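PDB 4CKM: SAS-6 from Leishmania major, which is a structural protein of basal bodies and centrioles whose N-terminal head domain, the part described here, probably self-associates to build the centre of the cartwheel. Local coordinates for residues 159-163 / 164-168. Numbering follows the deposited sequence.
Sequences ETTDF and KTVEH
E159 arches over the NE2 edge of the H168 imidazole, touching it with CB, 3.7 Å from H168 NE2, and with one carboxylate oxygen. With CG anti to the backbone N (chi1 176°) and the chain extended beyond, E159 OE1 accepts from H168 NE2 at 2.8 Å. The acceptor lies in the ring plane, but H168 NE2 comes from the anti side of the carboxylate and well out of its plane, the two flat groups being 45° apart. Y136, on strand 136-142 beyond 152-160, also meets this ring.

At the end of the hairpin of strands 152-160 and 165-175, E159 and V166 form an antiparallel hydrogen-bonded pair: V166 N donates to E159 O at 2.6 Å and E159 N returns a bond to V166 O. The next pair, T160 with T165, is non-hydrogen-bonded; on the other face of the sheet from E159 and V166, its hydroxyls bridge it instead, T160 OG1 to T165 OG1 at 2.9 Å.

Around the turn, T161 OG1, set between backbone N and carbonyl carbon (chi1 64°), donates to K164 O at 2.9 Å, in the carbonyl plane on a lone pair, and accepts from F163 N in an ST turn. T161 N grips K164 O as well, at 2.8 Å.

K164 folds back at its end to give NZ to T165 O and to H168 O of the second subunit, and H168 O receives K164 NZ of that subunit in return; F163 stacks on its Y121. T161 thus ties the turn and the E159-H168 bond braces the strand pair behind it, beside the lysine bonds between subunits, and the E159 carboxylate would be expected to favour a proton on H168 NE2.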
loop_
_atom_site.group_PDB
_atom_site.type_symbol
_atom_site.label_atom_id
_atom_site.label_comp_id
_atom_site.label_asym_id
_atom_site.label_seq_id
_atom_site.Cartn_x
_atom_site.Cartn_y
_atom_site.Cartn_z
ATOM N N GLU A 159 2.228 7.600 -5.259
ATOM C CA GLU A 159 1.831 8.993 -5.092
ATOM C C GLU A 159 2.531 9.503 -3.860
ATOM O O GLU A 159 2.438 8.891 -2.801
ATOM C CB GLU A 159 0.327 9.097 -4.860
ATOM C CG GLU A 159 -0.158 10.516 -4.584
ATOM C CD GLU A 159 -1.589 10.591 -4.062
ATOM O OE1 GLU A 159 -2.199 9.549 -3.754
ATOM O OE2 GLU A 159 -2.112 11.713 -3.940
ATOM N N THR A 160 3.232 10.611 -3.989
ATOM C CA THR A 160 3.880 11.212 -2.842
ATOM C C THR A 160 2.975 12.300 -2.287
ATOM O O THR A 160 2.634 13.216 -2.985
ATOM C CB THR A 160 5.279 11.738 -3.204
ATOM O OG1 THR A 160 6.162 10.616 -3.409
ATOM C CG2 THR A 160 5.857 12.545 -2.059
ATOM N N THR A 161 2.539 12.151 -1.044
ATOM C CA THR A 161 1.726 13.156 -0.380
ATOM C C THR A 161 2.674 14.005 0.440
ATOM O O THR A 161 3.889 13.827 0.352
ATOM C CB THR A 161 0.683 12.508 0.536
ATOM O OG1 THR A 161 1.338 11.807 1.594
ATOM C CG2 THR A 161 -0.189 11.519 -0.257
ATOM N N ASP A 162 2.124 14.917 1.238
ATOM C CA ASP A 162 2.939 15.732 2.131
ATOM C C ASP A 162 3.529 14.869 3.236
ATOM O O ASP A 162 4.451 15.278 3.912
ATOM C CB ASP A 162 2.093 16.842 2.783
ATOM C CG ASP A 162 1.783 18.002 1.834
ATOM O OD1 ASP A 162 2.605 18.309 0.939
ATOM O OD2 ASP A 162 0.711 18.623 1.997
ATOM N N PHE A 163 2.981 13.684 3.449
ATOM C CA PHE A 163 3.368 12.903 4.594
ATOM C C PHE A 163 4.181 11.660 4.250
ATOM O O PHE A 163 5.026 11.221 5.046
ATOM C CB PHE A 163 2.106 12.584 5.382
ATOM C CG PHE A 163 1.317 13.830 5.759
ATOM C CD1 PHE A 163 1.756 14.665 6.801
ATOM C CD2 PHE A 163 0.152 14.185 5.059
ATOM C CE1 PHE A 163 1.048 15.805 7.143
ATOM C CE2 PHE A 163 -0.563 15.326 5.400
ATOM C CZ PHE A 163 -0.112 16.137 6.440
ATOM N N LYS A 164 3.948 11.098 3.069
ATOM C CA LYS A 164 4.667 9.890 2.647
ATOM C C LYS A 164 4.344 9.546 1.220
ATOM O O LYS A 164 3.431 10.117 0.627
ATOM C CB LYS A 164 4.247 8.688 3.494
ATOM C CG LYS A 164 2.830 8.208 3.204
ATOM C CD LYS A 164 2.275 7.345 4.327
ATOM C CE LYS A 164 3.006 6.027 4.478
ATOM N NZ LYS A 164 2.869 5.182 3.270
ATOM N N THR A 165 5.054 8.547 0.713
ATOM C CA THR A 165 4.716 7.935 -0.542
ATOM C C THR A 165 3.702 6.825 -0.309
ATOM O O THR A 165 3.874 5.961 0.564
ATOM C CB THR A 165 5.950 7.404 -1.266
ATOM O OG1 THR A 165 6.808 8.504 -1.569
ATOM C CG2 THR A 165 5.558 6.710 -2.560
ATOM N N VAL A 166 2.640 6.866 -1.109
ATOM C CA VAL A 166 1.523 5.933 -0.992
ATOM C C VAL A 166 1.486 5.072 -2.233
ATOM O O VAL A 166 1.442 5.590 -3.355
ATOM C CB VAL A 166 0.196 6.707 -0.926
ATOM C CG1 VAL A 166 -0.976 5.756 -0.911
ATOM C CG2 VAL A 166 0.164 7.587 0.302
ATOM N N GLU A 167 1.473 3.766 -2.042
ATOM C CA GLU A 167 1.358 2.858 -3.150
ATOM C C GLU A 167 -0.120 2.682 -3.538
ATOM O O GLU A 167 -0.940 2.341 -2.703
ATOM C CB GLU A 167 1.969 1.535 -2.766
ATOM C CG GLU A 167 1.896 0.523 -3.872
ATOM C CD GLU A 167 2.270 -0.839 -3.378
ATOM O OE1 GLU A 167 3.469 -1.060 -3.111
ATOM O OE2 GLU A 167 1.347 -1.674 -3.250
ATOM N N HIS A 168 -0.447 2.969 -4.797
ATOM C CA HIS A 168 -1.783 2.772 -5.329
ATOM C C HIS A 168 -1.962 1.361 -5.808
ATOM O O HIS A 168 -2.962 0.757 -5.507
ATOM C CB HIS A 168 -2.103 3.765 -6.456
ATOM C CG HIS A 168 -2.527 5.096 -5.939
ATOM N ND1 HIS A 168 -3.828 5.532 -5.992
ATOM C CD2 HIS A 168 -1.836 6.048 -5.267
ATOM C CE1 HIS A 168 -3.920 6.711 -5.407
ATOM N NE2 HIS A 168 -2.725 7.047 -4.956
#